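Local coordinates for ATP phosphoribosyltransferase regulatory subunit (Bacillus halodurans, PDB 3OD1), which is probably required for the first step of histidine biosynthesis, working with the HisG subunit and perhaps relaying feedback control by histidine, at residues K27-I30 / C31-T35; D377-S380 / S381-D385; L303-F307 / H308-Q312; V255-Y259 / G260-Y264; E353-R356 / K357-N361. One frame throughout, in Å; residues are numbered along the deposited sequence.

Contact 1 of 5, residues K27-I30 / C31-T35; sequences KKNI and CDQMT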
# COMPACT_ATOMS: atom_id res chain seq x y z
N LYS B 27 1.71 -9.73 8.65
CA LYS B 27 0.99 -9.62 7.40
C LYS B 27 1.97 -9.41 6.26
O LYS B 27 1.83 -10.00 5.19
CB LYS B 27 -0.02 -8.48 7.47
CG LYS B 27 -0.56 -8.02 6.15
CD LYS B 27 -0.42 -6.51 6.00
CE LYS B 27 0.51 -6.16 4.85
NZ LYS B 27 0.50 -4.69 4.56
N LYS B 28 2.99 -8.58 6.51
CA LYS B 28 3.98 -8.31 5.47
C LYS B 28 4.71 -9.58 5.06
O LYS B 28 4.85 -9.85 3.86
CB LYS B 28 4.98 -7.25 5.90
CG LYS B 28 6.05 -6.98 4.85
CD LYS B 28 7.04 -5.95 5.35
CE LYS B 28 8.41 -6.11 4.72
NZ LYS B 28 8.33 -6.00 3.25
N ASN B 29 5.19 -10.36 6.03
CA ASN B 29 5.88 -11.60 5.70
C ASN B 29 4.99 -12.50 4.84
O ASN B 29 5.44 -13.05 3.82
CB ASN B 29 6.31 -12.37 6.95
CG ASN B 29 6.82 -13.77 6.62
OD1 ASN B 29 7.78 -13.93 5.87
ND2 ASN B 29 6.16 -14.79 7.16
N ILE B 30 3.74 -12.67 5.26
CA ILE B 30 2.78 -13.48 4.50
C ILE B 30 2.63 -12.98 3.05
O ILE B 30 2.78 -13.75 2.11
CB ILE B 30 1.42 -13.57 5.23
CG1 ILE B 30 1.57 -14.44 6.48
CG2 ILE B 30 0.32 -14.12 4.31
CD1 ILE B 30 0.38 -14.41 7.41
N CYS B 31 2.38 -11.69 2.88
CA CYS B 31 2.19 -11.13 1.53
C CYS B 31 3.43 -11.24 0.67
O CYS B 31 3.33 -11.53 -0.53
CB CYS B 31 1.75 -9.67 1.61
SG CYS B 31 0.14 -9.48 2.36
N ASP B 32 4.60 -11.00 1.27
CA ASP B 32 5.86 -11.11 0.55
C ASP B 32 6.11 -12.53 0.04
O ASP B 32 6.62 -12.71 -1.06
CB ASP B 32 7.03 -10.65 1.42
CG ASP B 32 7.05 -9.14 1.62
OD1 ASP B 32 6.19 -8.41 1.06
OD2 ASP B 32 7.95 -8.69 2.35
N GLN B 33 5.74 -13.53 0.83
CA GLN B 33 5.85 -14.91 0.36
C GLN B 33 4.93 -15.16 -0.83
O GLN B 33 5.33 -15.78 -1.82
CB GLN B 33 5.55 -15.88 1.51
CG GLN B 33 6.63 -15.84 2.60
CD GLN B 33 7.98 -16.28 2.06
OE1 GLN B 33 8.07 -17.21 1.27
NE2 GLN B 33 9.04 -15.60 2.50
N MSE B 34 3.70 -14.67 -0.76
CA MSE B 34 2.77 -14.86 -1.87
C MSE B 34 3.20 -14.12 -3.12
O MSE B 34 3.12 -14.66 -4.23
CB MSE B 34 1.33 -14.50 -1.48
CG MSE B 34 0.79 -15.37 -0.34
SE MSE B 34 -1.09 -15.12 -0.06
CE MSE B 34 -1.74 -15.82 -1.77
N THR B 35 3.64 -12.87 -2.97
CA THR B 35 4.03 -12.06 -4.11
C THR B 35 5.29 -12.62 -4.78
O THR B 35 5.45 -12.52 -5.99
CB THR B 35 4.22 -10.57 -3.73
OG1 THR B 35 5.10 -10.46 -2.61
CG2 THR B 35 2.88 -9.94 -3.36

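Contact 2 of 5, residues D377-S380 / S381-D385; sequences DAMS and SNYQD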
# COMPACT_ATOMS: atom_id res chain seq x y z
N ASP B 377 15.29 1.80 32.35
CA ASP B 377 15.03 0.43 32.80
C ASP B 377 13.97 -0.24 31.93
O ASP B 377 14.09 -1.42 31.58
CB ASP B 377 14.54 0.41 34.25
CG ASP B 377 15.65 0.63 35.26
OD1 ASP B 377 16.84 0.59 34.87
OD2 ASP B 377 15.32 0.82 36.45
N ALA B 378 12.91 0.49 31.64
CA ALA B 378 11.84 -0.06 30.82
C ALA B 378 12.36 -0.28 29.41
O ALA B 378 12.20 -1.36 28.84
CB ALA B 378 10.63 0.86 30.80
N MSE B 379 13.01 0.75 28.86
CA MSE B 379 13.54 0.60 27.51
C MSE B 379 14.52 -0.58 27.41
O MSE B 379 14.35 -1.48 26.57
CB MSE B 379 14.20 1.88 27.02
CG MSE B 379 14.37 1.89 25.51
SE MSE B 379 15.50 3.33 24.93
CE MSE B 379 15.41 3.02 22.99
N SER B 380 15.52 -0.58 28.27
CA SER B 380 16.56 -1.59 28.22
C SER B 380 15.98 -2.98 28.48
O SER B 380 16.56 -3.99 28.07
CB SER B 380 17.67 -1.29 29.23
OG SER B 380 17.27 -1.64 30.54
N SER B 381 14.85 -3.03 29.18
CA SER B 381 14.17 -4.29 29.43
C SER B 381 13.49 -4.82 28.18
O SER B 381 13.39 -6.03 27.99
CB SER B 381 13.11 -4.14 30.53
OG SER B 381 13.71 -4.11 31.81
N ASN B 382 13.03 -3.91 27.32
CA ASN B 382 12.19 -4.29 26.18
C ASN B 382 12.93 -4.52 24.87
O ASN B 382 12.30 -4.75 23.84
CB ASN B 382 11.06 -3.28 25.98
CG ASN B 382 9.98 -3.41 27.04
OD1 ASN B 382 8.97 -4.09 26.82
ND2 ASN B 382 10.19 -2.79 28.19
N TYR B 383 14.25 -4.46 24.91
CA TYR B 383 15.04 -4.83 23.74
C TYR B 383 15.82 -6.10 24.03
O TYR B 383 16.31 -6.29 25.13
CB TYR B 383 15.97 -3.68 23.31
CG TYR B 383 15.23 -2.56 22.62
CD1 TYR B 383 14.99 -2.59 21.25
CD2 TYR B 383 14.74 -1.47 23.34
CE1 TYR B 383 14.29 -1.57 20.61
CE2 TYR B 383 14.04 -0.45 22.70
CZ TYR B 383 13.83 -0.50 21.35
OH TYR B 383 13.13 0.51 20.72
N GLN B 384 15.89 -6.97 23.03
CA GLN B 384 16.55 -8.27 23.17
C GLN B 384 17.93 -8.14 23.79
O GLN B 384 18.29 -8.90 24.69
CB GLN B 384 16.67 -8.96 21.81
CG GLN B 384 15.41 -9.69 21.37
CD GLN B 384 15.11 -10.88 22.25
OE1 GLN B 384 15.98 -11.41 22.94
NE2 GLN B 384 13.85 -11.33 22.22
N ASP B 385 18.70 -7.19 23.30
CA ASP B 385 20.06 -6.97 23.79
C ASP B 385 20.30 -5.48 23.97
O ASP B 385 19.73 -4.66 23.24
CB ASP B 385 21.07 -7.56 22.81
CG ASP B 385 22.46 -7.61 23.39
OD1 ASP B 385 22.58 -7.70 24.64
OD2 ASP B 385 23.43 -7.58 22.61

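Contact 3 of 5, residues L303-F307 / H308-Q312; sequences LLSKF and HRPAQ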
# COMPACT_ATOMS: atom_id res chain seq x y z
N LEU B 303 -16.37 -9.08 -18.89
CA LEU B 303 -15.96 -7.78 -18.36
C LEU B 303 -15.14 -6.95 -19.35
O LEU B 303 -15.44 -5.78 -19.57
CB LEU B 303 -15.19 -7.92 -17.05
CG LEU B 303 -14.76 -6.62 -16.36
CD1 LEU B 303 -15.98 -5.80 -15.92
CD2 LEU B 303 -13.88 -6.93 -15.16
N LEU B 304 -14.11 -7.54 -19.94
CA LEU B 304 -13.22 -6.77 -20.81
C LEU B 304 -13.96 -6.14 -21.99
O LEU B 304 -13.55 -5.08 -22.49
CB LEU B 304 -12.03 -7.61 -21.30
CG LEU B 304 -10.77 -7.58 -20.41
CD1 LEU B 304 -10.15 -6.19 -20.38
CD2 LEU B 304 -11.08 -8.06 -19.00
N SER B 305 -15.05 -6.77 -22.41
CA SER B 305 -15.89 -6.23 -23.48
C SER B 305 -16.48 -4.88 -23.10
O SER B 305 -16.64 -4.01 -23.94
CB SER B 305 -17.03 -7.19 -23.84
OG SER B 305 -16.52 -8.36 -24.45
N LYS B 306 -16.81 -4.72 -21.82
CA LYS B 306 -17.35 -3.46 -21.33
C LYS B 306 -16.34 -2.31 -21.38
O LYS B 306 -16.72 -1.15 -21.30
CB LYS B 306 -17.90 -3.62 -19.91
CG LYS B 306 -19.11 -4.52 -19.85
CD LYS B 306 -19.56 -4.79 -18.44
CE LYS B 306 -20.67 -5.83 -18.44
NZ LYS B 306 -21.18 -6.04 -17.05
N PHE B 307 -15.05 -2.65 -21.52
CA PHE B 307 -14.01 -1.64 -21.72
C PHE B 307 -13.53 -1.60 -23.17
O PHE B 307 -12.54 -0.95 -23.48
CB PHE B 307 -12.82 -1.90 -20.79
CG PHE B 307 -13.14 -1.64 -19.36
CD1 PHE B 307 -12.99 -0.37 -18.83
CD2 PHE B 307 -13.64 -2.65 -18.56
CE1 PHE B 307 -13.30 -0.12 -17.51
CE2 PHE B 307 -13.96 -2.41 -17.24
CZ PHE B 307 -13.79 -1.14 -16.71
N HIS B 308 -14.25 -2.34 -24.03
CA HIS B 308 -14.03 -2.33 -25.47
C HIS B 308 -12.76 -3.03 -25.92
O HIS B 308 -12.24 -2.75 -27.00
CB HIS B 308 -14.11 -0.91 -26.03
CG HIS B 308 -15.31 -0.15 -25.55
ND1 HIS B 308 -15.21 0.97 -24.75
CD2 HIS B 308 -16.63 -0.39 -25.72
CE1 HIS B 308 -16.43 1.40 -24.47
NE2 HIS B 308 -17.31 0.60 -25.04
N ARG B 309 -12.27 -3.96 -25.10
CA ARG B 309 -11.20 -4.85 -25.53
C ARG B 309 -11.55 -6.29 -25.16
O ARG B 309 -10.87 -6.91 -24.32
CB ARG B 309 -9.85 -4.46 -24.92
CG ARG B 309 -8.68 -5.12 -25.66
CD ARG B 309 -7.32 -4.84 -25.02
NE ARG B 309 -6.31 -5.70 -25.62
CZ ARG B 309 -5.02 -5.73 -25.28
NH1 ARG B 309 -4.56 -4.93 -24.33
NH2 ARG B 309 -4.20 -6.56 -25.90
N PRO B 310 -12.60 -6.84 -25.79
CA PRO B 310 -13.15 -8.14 -25.38
C PRO B 310 -12.05 -9.17 -25.20
O PRO B 310 -11.14 -9.26 -26.03
CB PRO B 310 -14.03 -8.55 -26.58
CG PRO B 310 -14.39 -7.26 -27.24
CD PRO B 310 -13.22 -6.34 -27.03
N ALA B 311 -12.14 -9.93 -24.12
CA ALA B 311 -11.24 -11.06 -23.90
C ALA B 311 -11.84 -11.97 -22.85
O ALA B 311 -12.63 -11.52 -22.02
CB ALA B 311 -9.88 -10.58 -23.46
N GLN B 312 -11.48 -13.25 -22.91
CA GLN B 312 -11.75 -14.16 -21.82
C GLN B 312 -10.79 -13.77 -20.70
O GLN B 312 -9.73 -13.19 -20.96
CB GLN B 312 -11.53 -15.61 -22.27
CG GLN B 312 -12.24 -15.96 -23.57
CD GLN B 312 -11.96 -17.37 -24.04
OE1 GLN B 312 -12.51 -18.34 -23.51
NE2 GLN B 312 -11.08 -17.51 -25.04
O HOH W 1 -13.59 -10.38 -19.70
O HOH W 2 -14.81 -9.72 -22.77

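Contact 4 of 5, residues V255-Y259 / G260-Y264; sequences VLESY and GASEY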
# COMPACT_ATOMS: atom_id res chain seq x y z
N VAL B 255 -5.61 -31.07 -15.47
CA VAL B 255 -4.56 -30.06 -15.41
C VAL B 255 -4.03 -29.90 -13.99
O VAL B 255 -2.82 -29.82 -13.78
CB VAL B 255 -5.06 -28.68 -15.90
CG1 VAL B 255 -3.95 -27.63 -15.75
CG2 VAL B 255 -5.53 -28.76 -17.36
N LEU B 256 -4.92 -29.86 -13.01
CA LEU B 256 -4.49 -29.71 -11.61
C LEU B 256 -3.65 -30.92 -11.15
O LEU B 256 -2.70 -30.77 -10.37
CB LEU B 256 -5.69 -29.47 -10.69
CG LEU B 256 -6.39 -28.12 -10.92
CD1 LEU B 256 -7.66 -28.00 -10.09
CD2 LEU B 256 -5.41 -26.99 -10.59
N GLU B 257 -4.02 -32.10 -11.65
CA GLU B 257 -3.25 -33.31 -11.37
C GLU B 257 -1.82 -33.14 -11.86
O GLU B 257 -0.87 -33.43 -11.15
CB GLU B 257 -3.89 -34.54 -12.03
CG GLU B 257 -5.23 -34.94 -11.44
CD GLU B 257 -5.70 -36.30 -11.93
OE1 GLU B 257 -5.96 -36.44 -13.14
OE2 GLU B 257 -5.81 -37.22 -11.10
N SER B 258 -1.68 -32.65 -13.09
CA SER B 258 -0.36 -32.40 -13.65
C SER B 258 0.42 -31.45 -12.77
O SER B 258 1.63 -31.61 -12.59
CB SER B 258 -0.46 -31.86 -15.07
OG SER B 258 -1.07 -32.82 -15.91
N TYR B 259 -0.26 -30.44 -12.22
CA TYR B 259 0.40 -29.54 -11.27
C TYR B 259 0.63 -30.17 -9.90
O TYR B 259 1.21 -29.53 -9.03
CB TYR B 259 -0.41 -28.26 -11.07
CG TYR B 259 -0.21 -27.21 -12.14
CD1 TYR B 259 0.92 -26.40 -12.15
CD2 TYR B 259 -1.19 -26.99 -13.10
CE1 TYR B 259 1.08 -25.41 -13.13
CE2 TYR B 259 -1.04 -26.02 -14.07
CZ TYR B 259 0.09 -25.23 -14.08
OH TYR B 259 0.24 -24.26 -15.06
N GLY B 260 0.17 -31.39 -9.70
CA GLY B 260 0.28 -32.02 -8.39
C GLY B 260 -0.48 -31.24 -7.32
O GLY B 260 -0.08 -31.23 -6.16
N ALA B 261 -1.57 -30.60 -7.72
CA ALA B 261 -2.37 -29.78 -6.82
C ALA B 261 -3.67 -30.48 -6.45
O ALA B 261 -4.50 -29.93 -5.73
CB ALA B 261 -2.66 -28.42 -7.44
N SER B 262 -3.82 -31.71 -6.93
CA SER B 262 -5.07 -32.45 -6.84
C SER B 262 -5.56 -32.65 -5.41
O SER B 262 -6.76 -32.57 -5.14
CB SER B 262 -4.90 -33.80 -7.52
OG SER B 262 -6.13 -34.24 -8.03
N GLU B 263 -4.63 -32.93 -4.50
CA GLU B 263 -4.98 -33.23 -3.11
C GLU B 263 -5.74 -32.07 -2.48
O GLU B 263 -6.51 -32.27 -1.53
CB GLU B 263 -3.73 -33.55 -2.28
CG GLU B 263 -2.75 -32.39 -2.14
CD GLU B 263 -1.62 -32.65 -1.14
OE1 GLU B 263 -1.89 -32.76 0.07
OE2 GLU B 263 -0.45 -32.73 -1.58
N TYR B 264 -5.55 -30.87 -3.03
CA TYR B 264 -6.10 -29.64 -2.45
C TYR B 264 -7.49 -29.27 -2.96
O TYR B 264 -8.15 -28.39 -2.42
CB TYR B 264 -5.14 -28.47 -2.68
CG TYR B 264 -3.86 -28.57 -1.89
CD1 TYR B 264 -3.81 -28.17 -0.56
CD2 TYR B 264 -2.70 -29.07 -2.47
CE1 TYR B 264 -2.65 -28.26 0.17
CE2 TYR B 264 -1.52 -29.16 -1.74
CZ TYR B 264 -1.51 -28.76 -0.41
OH TYR B 264 -0.36 -28.85 0.33

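Contact 5 of 5, residues E353-R356 / K357-N361; sequences ELAR and KKRAN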
# COMPACT_ATOMS: atom_id res chain seq x y z
N GLU B 353 29.74 4.31 15.42
CA GLU B 353 30.53 3.36 14.66
C GLU B 353 30.14 1.93 15.02
O GLU B 353 30.06 1.07 14.15
CB GLU B 353 32.03 3.59 14.86
CG GLU B 353 32.69 4.31 13.67
CD GLU B 353 32.44 3.60 12.34
OE1 GLU B 353 32.58 2.36 12.28
OE2 GLU B 353 32.11 4.28 11.34
N LEU B 354 29.89 1.68 16.30
CA LEU B 354 29.42 0.37 16.70
C LEU B 354 28.13 0.02 15.96
O LEU B 354 28.01 -1.06 15.37
CB LEU B 354 29.23 0.30 18.21
CG LEU B 354 28.64 -1.00 18.74
CD1 LEU B 354 29.43 -2.20 18.23
CD2 LEU B 354 28.62 -0.98 20.26
N ALA B 355 27.16 0.93 15.97
CA ALA B 355 25.89 0.70 15.29
C ALA B 355 26.13 0.57 13.78
O ALA B 355 25.61 -0.34 13.15
CB ALA B 355 24.92 1.84 15.57
N ARG B 356 26.92 1.48 13.23
CA ARG B 356 27.28 1.44 11.81
C ARG B 356 27.74 0.05 11.44
O ARG B 356 27.35 -0.49 10.41
CB ARG B 356 28.41 2.43 11.53
CG ARG B 356 28.19 3.35 10.34
CD ARG B 356 28.59 4.78 10.69
NE ARG B 356 29.24 5.46 9.57
CZ ARG B 356 29.87 6.63 9.66
NH1 ARG B 356 30.43 7.16 8.58
NH2 ARG B 356 29.93 7.27 10.82
N LYS B 357 28.56 -0.54 12.30
CA LYS B 357 29.13 -1.86 12.01
C LYS B 357 28.08 -2.97 12.05
O LYS B 357 28.02 -3.81 11.15
CB LYS B 357 30.30 -2.17 12.94
CG LYS B 357 31.15 -3.33 12.48
CD LYS B 357 32.54 -3.29 13.08
CE LYS B 357 32.50 -3.39 14.60
NZ LYS B 357 33.69 -4.11 15.13
N LYS B 358 27.24 -2.98 13.08
CA LYS B 358 26.23 -4.02 13.23
C LYS B 358 25.20 -3.99 12.09
O LYS B 358 24.81 -5.02 11.54
CB LYS B 358 25.53 -3.90 14.58
CG LYS B 358 26.44 -3.44 15.72
CD LYS B 358 26.75 -4.55 16.70
CE LYS B 358 25.58 -4.84 17.62
NZ LYS B 358 25.92 -5.97 18.52
N ARG B 359 24.76 -2.78 11.74
CA ARG B 359 23.78 -2.60 10.67
C ARG B 359 24.29 -3.18 9.35
O ARG B 359 23.51 -3.64 8.53
CB ARG B 359 23.39 -1.12 10.55
CG ARG B 359 22.74 -0.58 11.82
CD ARG B 359 22.50 0.92 11.77
NE ARG B 359 21.64 1.36 12.87
CZ ARG B 359 21.57 2.62 13.31
NH1 ARG B 359 22.34 3.55 12.75
NH2 ARG B 359 20.76 2.95 14.31
N ALA B 360 25.61 -3.18 9.17
CA ALA B 360 26.24 -3.74 7.98
C ALA B 360 26.04 -5.25 7.90
O ALA B 360 26.17 -5.84 6.83
CB ALA B 360 27.71 -3.42 7.97
N ASN B 361 25.74 -5.88 9.03
CA ASN B 361 25.53 -7.32 9.07
C ASN B 361 24.09 -7.70 9.31
O ASN B 361 23.80 -8.78 9.84
CB ASN B 361 26.42 -7.95 10.13
CG ASN B 361 27.85 -8.05 9.69
OD1 ASN B 361 28.25 -9.03 9.06
ND2 ASN B 361 28.64 -7.02 10.00

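Contact 1 of 5, residues K27-I30 / C31-T35
Asp32 N gives to Lys28 O the shortest polar bond of this helical turn, 2.8 Å long with an N-H...O angle of 164°. Side chains tie the same two residues a second time: Asp32 OD2 takes the ammonium of Lys28 at 2.9 Å (NZ to OD2), a salt bridge received on its syn lone pair. The lysine gets there by running out straight, with CG anti to its own N (chi1 178°), and turning only at chi4, which brings NZ toward OD2. A leucine in place of Asp32 would probably leave the Lys28 ammonium without its charged mate and let the end of that chain swing free. One residue on, Asn29 and Gln33 meet more loosely, OD1 of Asn29 lying 4.0 Å from CG of Gln33 with the amide planes 50° apart; OE1 of Gln33 is hydrogen-bonded to Arg155. The other side of the helix is buried. Cys31 SG comes within 4.1 Å of Lys27 CG, and the Cys31 side chain also touches Leu129 and Ile320, while Lys27 NZ makes salt bridges to Glu127 and to Glu47 of the second subunit. Polar i to i+4 pairing on the outer side and mostly apolar packing on the inner one, with Lys27 as a charged exception, mark an amphipathic alpha-helix, here helix 21-40, laid against strand 125-134 and helix 320-327 of the class II synthetase-like core.

Contact 2 of 5, residues D377-S380 / S381-D385
Tyr383 packs its ring against Met379, a selenomethionine, and this is the tightly packed part of the turn, with Met379 buried: CE2 of the ring lies 3.7 Å from Met379 CG and the same from Met379 CE. The methionine chain is extended throughout, chi1 being -162°, and therefore passes the ring with CG and the terminal CE. Met379 O sits at the ring edge, near its plane, 3.3 Å from CD2 of Tyr383. Beyond the pair, Met379 reaches Val366 and Leu342, and the tyrosine ring meets His336. An alanine at Tyr383 would probably open a gap beside CG and CE of Met379 and cost His336 its ring partner. On the exposed side the contacts are polar and bind backbone oxygens. Asp377 O is gripped twice by one residue, by Ser381 OG at 2.7 Å and by Ser381 N at 3.0 Å, from opposite faces of its carbonyl plane. Ala378 O takes ND2 of Asn382 at 2.6 Å; the N-H is nearly straight at 168°, and the oxygen lies in the amide plane of Asn382, although the donor stands above the carbonyl plane. Asn382 N in turn gives to Met379 O at 2.9 Å. Side chains thus supply donors to carbonyls of the last turn, a C-terminal end of helix 376-381 that leads into edge strand 385-389 of the parallel sheet in the C-terminal domain.

Contact 3 of 5, residues L303-F307 / H308-Q312
Leu304 lays its CB against the backbone of the returning chain, 3.3 Å from Arg309 O and 3.7 Å from Ala311 N, and more loosely beside the methyl of Ala311. Both side chains also rest on Ile134 of strand 125-134. Ser305, a residue further on, sets OG against the proline, 3.3 Å from Pro310 CB; with that oxygen anti to the carbonyl carbon (chi1 -68°) it lies on the side where the chain comes back. A water joins Ser305 OG to Ala311 N, accepting from the amide at 3.0 Å; a second accepts from Leu304 N and lies 2.8 Å from Ala311 O, so two waters link the helix to Ala311. The His308 ring carries Lys306 O over one face, offset toward the rim. His308 and Phe307 both pack on Met9 of the second subunit. Arg309 turns away, and its guanidinium is held by Arg100 O and Val93 O and lies against Tyr102 as a cation-pi pair. Two backbone bonds close the turn: Arg309 N to Leu304 O at 3.1 Å, and His308 N to Ser305 O at 2.9 Å. With phi of 72° at His308, the C-prime residue, they define a Schellman motif, which ends the short helix 303-306.

Contact 4 of 5, residues V255-Y259 / G260-Y264
Ala261 N gives a nearly straight hydrogen bond to Leu256 O, 2.9 Å long with an N-H...O angle of 170°, and Gly260 N gives another to Glu257 O at 2.7 Å. The second donor stands well above the carbonyl plane of Glu257. These two backbone bonds, with a positive phi of 62° at Gly260, are the evidence for a Schellman motif. Glycine suits the position on two counts: positive phi favours it, and a beta carbon there would fall 2.9 Å from Tyr259 O, a clash. The apolar contacts are few. The Ala261 methyl lies 4.4 Å from Leu256 CD2 and 4.3 Å from Tyr259 CB, so it touches both side chains from one side. Among polar side chains, Ser262 OG comes alongside the aliphatic part of Glu257, 3.6 Å from its CG. The serine hydroxyl is anti to its own N (chi1 -151°), which carries it back toward that chain. Ser262 N is buried here with no partner in the model. The turn ends helix 240-258 and, through a short 3-10 segment, leads into strand 265-268. Tyr259 packs on helix 139-155, as does Tyr264, whose ring also stacks on Phe161, while Tyr259 and Ser258 touch Ile352 on helix 348-359 of the second subunit.

Contact 5 of 5, residues E353-R356 / K357-N361
Glu353 O receives Lys357 N at 2.9 Å, the first of the i to i+4 bonds that carry helix 348-359 through this segment. OE2 of Glu353 lies over one face of the Arg356 guanidinium, offset toward its rim; at 3.6 Å from Arg356 NE and well out of the guanidinium plane, it has no N-H pointing at it, and the pair attracts by charge alone. Leu354 comes next. Its CD1 lies 3.9 Å from Lys358 CD, and the two side chains run side by side in the same direction, although the exact path of the lysine is doubtful. Both also touch Ile387 of strand 385-389. Ala355 O takes Arg359 N at 2.9 Å in a nearly straight bond (174°). The methyl of Ala355 stands over the centre of the Arg359 guanidinium, 4.1 Å from its CZ. That plane is carried there by a chain extended from CG to NE, with CG anti to the carbonyl carbon (chi1 -62°), which also brings CG within 3.2 Å of Ala355 O. The guanidinium is further placed by Val365 O of the same chain, to which NH2 is hydrogen-bonded, and by Trp41 of the second subunit, a cation-pi partner. Arg356 closes the segment, its O accepting Ala360 N in a weak bond of 3.4 Å as the helix runs out. The chemistry thus divides by partner: Arg359, packed by a methyl, probably shares its positive charge between a carbonyl and an aromatic ring at the subunit interface, while Glu353 and Arg356 balance each other only electrostatically.

In the fold
Contacts 1, 3 and 4 belong to the synthetase-like region and contacts 2 and 5 to the C-terminal domain, yet none of the five touches another directly. The two in the C-terminal domain are the nearest pair, their centres 19 Å apart and their nearest atoms about 5 Å, and they flank one parallel three-stranded sheet through helices 376-381 and 348-359. Contact 2 lies 58 Å from contact 3, centre to centre, on opposite sides of the chain's centre. The Schellman turns of contacts 3 and 4 stand 30 Å apart between centres. Dimerisation brings the distant parts together: Ser258 of contact 4 packs on Arg356 of contact 5 in the second subunit, although within one chain these contacts lie 47 Å apart, centre to centre.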